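PDB 6GKE: fucose-specific lectin from Aleuria aurantia, which binds L-fucose as a homodimeric six-bladed beta-propeller lectin, with strongest preference for alpha-1,6-linked core fucose on glycoproteins. Local coordinates for residues A[9-15]-A[265-271]; A[2-8]-A[281-287]. The protein carries 1 engineered substitution. All coordinates share one frame; numbering follows the deposited sequence.

Contact 1. Residues A[9-15]-A[265-271]; sequences KIAAISW and FIAANSS. With GOL (glycerol), chain J.
Lys9 lays its aliphatic chain over one face of the Phe265 ring, with CG of Lys9 4.0 Å from the centroid of the Phe265 ring in a CH-pi contact. A bend at chi2 (73°) carries the rest of the chain along the ring, and CE of Lys9 closes to 3.7 Å from CZ of Phe265. NZ of Lys9 is hydrogen-bonded to the carbonyl O of Phe60. At the other end, two hydroxyls meet tip to tip: Ser14 OG and Ser271 OG are hydrogen-bonded at 2.7 Å.

Between these ends Ile10, two alanines and Asn269 make the packing. Branch CG2 of Ile10 rests 3.8 Å from CB of Ala267, and the methyl of Ala12 faces Asn269. The amide of Asn269 lies beside CB of Ser14 and sends ND2 to Ile13 O at 3.1 Å; an N-H...O angle of 121° makes this bond weak. Gln23 OE1 is the stronger partner of ND2, while Arg21 NE reaches Ser14 OG, so strand 22-28 and the residue just ahead of it help to set both polar groups.

Bridging molecules fill in along the backbones. One water accepts from Ile10 N and can donate to Ile266 O, and a second donates to Ser270 O and, weakly, to Ser14 O. Glycerol, probably from the crystallisation liquor, accepts hydrogen bonds from Ala12 N at its O2 (2.9 Å) and from Ala268 N at its O3 (2.9 Å); it also bonds to Ala65 N.

The axes of strands 10-15 and 267-271 run 5.3 Å apart and only 6° from parallel, although each strand belongs to its own antiparallel four-stranded sheet. Such side-by-side first strands, from repeats 1 and 6, are the inner strands of adjacent blades where a six-bladed beta-propeller closes its ring.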
loop_
_atom_site.group_PDB
_atom_site.type_symbol
_atom_site.label_atom_id
_atom_site.label_comp_id
_atom_site.label_asym_id
_atom_site.label_seq_id
_atom_site.Cartn_x
_atom_site.Cartn_y
_atom_site.Cartn_z
ATOM N N LYS A 9 4.384 -1.728 -9.871
ATOM C CA LYS A 9 4.162 -1.465 -11.274
ATOM C C LYS A 9 3.326 -2.609 -11.860
ATOM O O LYS A 9 3.114 -3.645 -11.233
ATOM C CB LYS A 9 5.487 -1.231 -12.005
ATOM C CG LYS A 9 6.123 0.119 -11.698
ATOM C CD LYS A 9 6.748 0.248 -10.321
ATOM C CE LYS A 9 7.660 1.455 -10.247
ATOM N NZ LYS A 9 8.264 1.625 -8.902
ATOM N N ILE A 10 2.824 -2.371 -13.069
ATOM C CA ILE A 10 1.942 -3.295 -13.762
ATOM C C ILE A 10 2.441 -3.416 -15.200
ATOM O O ILE A 10 2.911 -2.446 -15.778
ATOM C CB ILE A 10 0.475 -2.817 -13.732
ATOM C CG1 ILE A 10 0.016 -2.454 -12.319
ATOM C CG2 ILE A 10 -0.447 -3.848 -14.362
ATOM C CD1 ILE A 10 -1.316 -1.741 -12.272
ATOM N N ALA A 11 2.317 -4.603 -15.793
ATOM C CA ALA A 11 2.554 -4.783 -17.229
ATOM C C ALA A 11 1.457 -5.685 -17.783
ATOM O O ALA A 11 0.967 -6.552 -17.079
ATOM C CB ALA A 11 3.924 -5.363 -17.495
ATOM N N ALA A 12 1.085 -5.472 -19.044
ATOM C CA ALA A 12 -0.030 -6.207 -19.617
ATOM C C ALA A 12 0.196 -6.465 -21.104
ATOM O O ALA A 12 0.771 -5.641 -21.810
ATOM C CB ALA A 12 -1.313 -5.446 -19.407
ATOM N N ILE A 13 -0.334 -7.604 -21.560
ATOM C CA ILE A 13 -0.264 -8.038 -22.954
ATOM C C ILE A 13 -1.618 -8.637 -23.349
ATOM O O ILE A 13 -2.417 -9.039 -22.502
ATOM C CB ILE A 13 0.875 -9.054 -23.183
ATOM C CG1 ILE A 13 0.716 -10.276 -22.272
ATOM C CG2 ILE A 13 2.237 -8.388 -23.037
ATOM C CD1 ILE A 13 1.687 -11.406 -22.527
ATOM N N SER A 14 -1.836 -8.722 -24.659
ATOM C CA SER A 14 -3.069 -9.248 -25.215
ATOM C C SER A 14 -2.774 -9.798 -26.608
ATOM O O SER A 14 -1.940 -9.233 -27.322
ATOM C CB SER A 14 -4.124 -8.158 -25.270
ATOM O OG SER A 14 -5.384 -8.625 -25.727
ATOM N N TRP A 15 -3.476 -10.865 -26.994
ATOM C CA TRP A 15 -3.391 -11.359 -28.356
ATOM C C TRP A 15 -4.724 -11.976 -28.771
ATOM O O TRP A 15 -5.476 -12.493 -27.954
ATOM C CB TRP A 15 -2.221 -12.334 -28.557
ATOM C CG TRP A 15 -2.288 -13.619 -27.789
ATOM C CD1 TRP A 15 -2.733 -14.828 -28.237
ATOM C CD2 TRP A 15 -1.822 -13.843 -26.448
ATOM N NE1 TRP A 15 -2.595 -15.777 -27.263
ATOM C CE2 TRP A 15 -2.038 -15.206 -26.154
ATOM C CE3 TRP A 15 -1.264 -13.026 -25.455
ATOM C CZ2 TRP A 15 -1.717 -15.766 -24.918
ATOM C CZ3 TRP A 15 -0.947 -13.579 -24.232
ATOM C CH2 TRP A 15 -1.166 -14.933 -23.971
ATOM N N PHE A 265 0.268 3.093 -10.500
ATOM C CA PHE A 265 0.682 3.009 -11.901
ATOM C C PHE A 265 -0.436 2.439 -12.775
ATOM O O PHE A 265 -1.384 1.831 -12.279
ATOM C CB PHE A 265 1.950 2.153 -11.993
ATOM C CG PHE A 265 3.087 2.767 -11.222
ATOM C CD1 PHE A 265 3.792 3.841 -11.744
ATOM C CD2 PHE A 265 3.390 2.347 -9.937
ATOM C CE1 PHE A 265 4.794 4.461 -11.013
ATOM C CE2 PHE A 265 4.394 2.969 -9.209
ATOM C CZ PHE A 265 5.088 4.028 -9.746
ATOM N N ILE A 266 -0.275 2.612 -14.091
ATOM C CA ILE A 266 -1.172 2.009 -15.066
ATOM C C ILE A 266 -0.370 1.127 -16.027
ATOM O O ILE A 266 0.855 1.188 -16.106
ATOM C CB ILE A 266 -1.996 3.057 -15.848
ATOM C CG1 ILE A 266 -1.129 3.949 -16.744
ATOM C CG2 ILE A 266 -2.858 3.857 -14.892
ATOM C CD1 ILE A 266 -1.917 4.814 -17.709
ATOM N N ALA A 267 -1.100 0.310 -16.786
ATOM C CA ALA A 267 -0.559 -0.412 -17.926
ATOM C C ALA A 267 -1.689 -0.597 -18.934
ATOM O O ALA A 267 -2.851 -0.641 -18.542
ATOM C CB ALA A 267 0.006 -1.752 -17.510
ATOM N N ALA A 268 -1.347 -0.711 -20.215
ATOM C CA ALA A 268 -2.358 -0.916 -21.239
ATOM C C ALA A 268 -1.982 -2.111 -22.107
ATOM O O ALA A 268 -0.806 -2.385 -22.336
ATOM C CB ALA A 268 -2.532 0.325 -22.085
ATOM N N ASN A 269 -3.009 -2.787 -22.623
ATOM C CA ASN A 269 -2.821 -3.753 -23.682
ATOM C C ASN A 269 -3.851 -3.489 -24.781
ATOM O O ASN A 269 -4.796 -2.720 -24.608
ATOM C CB ASN A 269 -2.846 -5.198 -23.166
ATOM C CG ASN A 269 -4.205 -5.661 -22.680
ATOM O OD1 ASN A 269 -5.234 -5.147 -23.112
ATOM N ND2 ASN A 269 -4.234 -6.662 -21.815
ATOM N N SER A 270 -3.624 -4.131 -25.923
ATOM C CA SER A 270 -4.550 -4.073 -27.025
ATOM C C SER A 270 -4.281 -5.250 -27.958
ATOM O O SER A 270 -3.163 -5.735 -28.067
ATOM C CB SER A 270 -4.501 -2.745 -27.769
ATOM O OG SER A 270 -3.272 -2.561 -28.461
ATOM N N SER A 271 -5.332 -5.656 -28.667
ATOM C CA SER A 271 -5.219 -6.602 -29.754
ATOM C C SER A 271 -6.509 -6.538 -30.571
ATOM O O SER A 271 -7.482 -5.893 -30.173
ATOM C CB SER A 271 -4.901 -8.014 -29.277
ATOM O OG SER A 271 -5.866 -8.504 -28.358
HETATM C C1 GOL J . 3.488 -3.570 -21.692
HETATM O O1 GOL J . 4.639 -3.250 -20.886
HETATM C C2 GOL J . 2.271 -2.891 -21.075
HETATM O O2 GOL J . 2.429 -3.012 -19.680
HETATM C C3 GOL J . 2.363 -1.410 -21.468
HETATM O O3 GOL J . 1.487 -0.553 -20.724
HETATM O O HOH W 1 3.063 0.139 -14.780
HETATM O O HOH W 2 -1.117 -6.838 -29.453
#

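Contact 2. Residues A[2-8]-A[281-287]; sequences TEFLYTS and QASGVSL. With EDO (1,2-ethanediol), chain I; EDO (1,2-ethanediol), chain B.
Gln281 reaches across to the loop 2-8 with its chain extended, beginning with CG anti to the backbone N (chi1 -179°). Its CB touches the rim of the Phe4 ring near CE2 and CZ, and CG presses closer, 3.6 Å from CE2 of Phe4. At the tip, NE2 of Gln281 stands 3.0 Å above the Phe4 ring plane, over the ring centre; the amide and ring planes are 56° apart, so the amide is tilted rather than laid flat on the ring. NE2 also donates to Leu5 O at 2.9 Å, in a nearly straight bond (165°) that lies in the amide plane but approaches from above the carbonyl plane. On the other branch, OE1 of Gln281 takes Thr7 N at 2.8 Å on a lone pair, and a water linked to Ser8 O donates to the same oxygen. Both amide atoms therefore grip the type II turn Leu5-Ser8, whose own Ser8 N bond meets Leu5 O from the opposite face.

These bonds help to join the N-terminal peptide of the six-bladed propeller to the middle hairpin of its last blade, strands 275-282 and 286-293. Tyr6 stacks on Tyr6 of the second subunit, which places the contact at the dimer interface formed by the terminal peptides.

CB of Leu287 packs against the Phe4 ring, 3.5 Å from its CE2, and Val285 CG1 touches it too, while Ser286 O lies at its edge and Phe27 packs edge-to-face. Further toward the N-terminus, Thr2 OG1 donates to Val285 O at 2.6 Å, in the carbonyl plane, and accepts from Phe4 N, forming an ST turn. A water accepts from both Thr2 N and Val285 N, the latter belonging to the cis peptide that follows Gly284.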
loop_
_atom_site.group_PDB
_atom_site.type_symbol
_atom_site.label_atom_id
_atom_site.label_comp_id
_atom_site.label_asym_id
_atom_site.label_seq_id
_atom_site.Cartn_x
_atom_site.Cartn_y
_atom_site.Cartn_z
ATOM N N THR A 2 -5.402 -8.156 -0.083
ATOM C CA THR A 2 -4.856 -9.006 -1.128
ATOM C C THR A 2 -3.336 -9.054 -0.990
ATOM O O THR A 2 -2.760 -8.418 -0.105
ATOM C CB THR A 2 -5.244 -8.520 -2.531
ATOM O OG1 THR A 2 -4.388 -7.423 -2.855
ATOM C CG2 THR A 2 -6.701 -8.128 -2.647
ATOM N N GLU A 3 -2.706 -9.784 -1.915
ATOM C CA GLU A 3 -1.252 -9.893 -1.922
ATOM C C GLU A 3 -0.629 -8.963 -2.973
ATOM O O GLU A 3 0.561 -9.043 -3.226
ATOM C CB GLU A 3 -0.876 -11.363 -2.080
ATOM C CG GLU A 3 -1.400 -12.195 -0.925
ATOM C CD GLU A 3 -1.169 -13.687 -1.045
ATOM O OE1 GLU A 3 -1.303 -14.223 -2.168
ATOM O OE2 GLU A 3 -0.851 -14.306 -0.012
ATOM N N PHE A 4 -1.427 -8.050 -3.539
ATOM C CA PHE A 4 -0.939 -7.056 -4.504
ATOM C C PHE A 4 -0.144 -5.981 -3.756
ATOM O O PHE A 4 -0.695 -5.287 -2.909
ATOM C CB PHE A 4 -2.148 -6.453 -5.218
ATOM C CG PHE A 4 -1.930 -5.586 -6.436
ATOM C CD1 PHE A 4 -0.704 -5.439 -7.078
ATOM C CD2 PHE A 4 -3.030 -4.942 -6.981
ATOM C CE1 PHE A 4 -0.595 -4.656 -8.219
ATOM C CE2 PHE A 4 -2.915 -4.153 -8.114
ATOM C CZ PHE A 4 -1.700 -4.023 -8.741
ATOM N N LEU A 5 1.141 -5.831 -4.087
ATOM C CA LEU A 5 1.966 -4.824 -3.446
ATOM C C LEU A 5 1.452 -3.429 -3.818
ATOM O O LEU A 5 1.318 -3.089 -4.994
ATOM C CB LEU A 5 3.411 -5.020 -3.903
ATOM C CG LEU A 5 4.432 -4.011 -3.384
ATOM C CD1 LEU A 5 4.671 -4.193 -1.893
ATOM C CD2 LEU A 5 5.728 -4.155 -4.175
ATOM N N TYR A 6 1.216 -2.595 -2.806
ATOM C CA TYR A 6 0.761 -1.228 -3.047
ATOM C C TYR A 6 1.897 -0.444 -3.707
ATOM O O TYR A 6 3.010 -0.429 -3.189
ATOM C CB TYR A 6 0.315 -0.556 -1.748
ATOM C CG TYR A 6 0.012 0.913 -1.878
ATOM C CD1 TYR A 6 -0.925 1.377 -2.786
ATOM C CD2 TYR A 6 0.669 1.839 -1.088
ATOM C CE1 TYR A 6 -1.211 2.727 -2.899
ATOM C CE2 TYR A 6 0.384 3.190 -1.179
ATOM C CZ TYR A 6 -0.550 3.636 -2.094
ATOM O OH TYR A 6 -0.816 4.974 -2.165
ATOM N N THR A 7 1.573 0.200 -4.829
ATOM C CA THR A 7 2.502 0.937 -5.721
ATOM C C THR A 7 3.403 -0.020 -6.510
ATOM O O THR A 7 4.379 0.412 -7.123
ATOM C CB THR A 7 3.290 2.080 -5.050
ATOM O OG1 THR A 7 4.351 1.610 -4.219
ATOM C CG2 THR A 7 2.388 3.006 -4.267
ATOM N N SER A 8 3.017 -1.297 -6.599
ATOM C CA SER A 8 3.565 -2.177 -7.625
ATOM C C SER A 8 3.396 -1.531 -8.999
ATOM O O SER A 8 2.349 -0.962 -9.301
ATOM C CB SER A 8 2.840 -3.497 -7.616
ATOM O OG SER A 8 3.276 -4.361 -8.654
ATOM N N GLN A 281 -4.568 0.446 -10.062
ATOM C CA GLN A 281 -4.568 -0.111 -8.715
ATOM C C GLN A 281 -5.453 0.751 -7.814
ATOM O O GLN A 281 -5.280 1.967 -7.738
ATOM C CB GLN A 281 -3.142 -0.207 -8.173
ATOM C CG GLN A 281 -3.065 -0.813 -6.777
ATOM C CD GLN A 281 -1.637 -0.978 -6.316
ATOM O OE1 GLN A 281 -0.892 -0.007 -6.202
ATOM N NE2 GLN A 281 -1.228 -2.214 -6.067
ATOM N N ALA A 282 -6.368 0.083 -7.103
ATOM C CA ALA A 282 -7.385 0.734 -6.294
ATOM C C ALA A 282 -7.399 0.133 -4.885
ATOM O O ALA A 282 -6.685 -0.820 -4.587
ATOM C CB ALA A 282 -8.733 0.575 -6.951
ATOM N N SER A 283 -8.244 0.700 -4.024
ATOM C CA SER A 283 -8.442 0.165 -2.685
ATOM C C SER A 283 -8.794 -1.323 -2.778
ATOM O O SER A 283 -9.458 -1.767 -3.712
ATOM C CB SER A 283 -9.501 0.925 -1.939
ATOM O OG SER A 283 -10.767 0.744 -2.551
ATOM N N GLY A 284 -8.322 -2.095 -1.796
ATOM C CA GLY A 284 -8.548 -3.533 -1.807
ATOM C C GLY A 284 -7.454 -4.311 -1.085
ATOM O O GLY A 284 -7.751 -5.021 -0.129
ATOM N N VAL A 285 -6.186 -4.211 -1.506
ATOM C CA VAL A 285 -5.675 -3.494 -2.667
ATOM C C VAL A 285 -5.996 -4.297 -3.933
ATOM O O VAL A 285 -5.627 -5.464 -4.032
ATOM C CB VAL A 285 -4.153 -3.280 -2.510
ATOM C CG1 VAL A 285 -3.503 -2.757 -3.781
ATOM C CG2 VAL A 285 -3.829 -2.369 -1.336
ATOM N N SER A 286 -6.658 -3.660 -4.902
ATOM C CA SER A 286 -7.221 -4.385 -6.033
ATOM C C SER A 286 -6.583 -3.953 -7.355
ATOM O O SER A 286 -6.134 -2.815 -7.521
ATOM C CB SER A 286 -8.722 -4.237 -6.081
ATOM O OG SER A 286 -9.106 -2.878 -6.216
ATOM N N LEU A 287 -6.568 -4.909 -8.289
ATOM C CA LEU A 287 -6.171 -4.695 -9.670
ATOM C C LEU A 287 -7.446 -4.591 -10.504
ATOM O O LEU A 287 -8.214 -5.549 -10.611
ATOM C CB LEU A 287 -5.279 -5.858 -10.110
ATOM C CG LEU A 287 -4.762 -5.830 -11.547
ATOM C CD1 LEU A 287 -4.078 -4.517 -11.888
ATOM C CD2 LEU A 287 -3.808 -6.992 -11.770
HETATM C C1 EDO I . -0.539 -3.465 1.049
HETATM O O1 EDO I . -1.864 -2.942 1.039
HETATM C C2 EDO I . 0.224 -3.683 -0.259
HETATM O O2 EDO I . 1.651 -3.359 -0.130
HETATM C C1 EDO B . 3.532 -0.930 -0.231
HETATM O O1 EDO B . 3.560 0.452 -0.576
HETATM C C2 EDO B . 3.220 -1.371 1.199
HETATM O O2 EDO B . 2.403 -2.592 1.237
HETATM O O HOH W 3 -4.444 -5.432 0.386
HETATM O O HOH W 4 0.409 0.833 -8.610
#

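Overall arrangement
The four segments come in the order 2-8, 9-15, 265-271, 281-287, so contact 1 is nested inside the loop closed by contact 2. Contact 1 lies about 5 Å from the chain centre and contact 2 about 17 Å, their centres being about 16 Å apart. Strands 267-271 and 275-282 are neighbours in the sheet of repeat 6, and loop 2-8 leads directly into strand 10-15. The two contacts also touch: Ile10 CD1 is 3.9 Å from Leu287 CD1, and Phe265 CE2 is 3.3 Å from Thr7 O. Together they join the first and last repeats from near the axis out to the dimer interface.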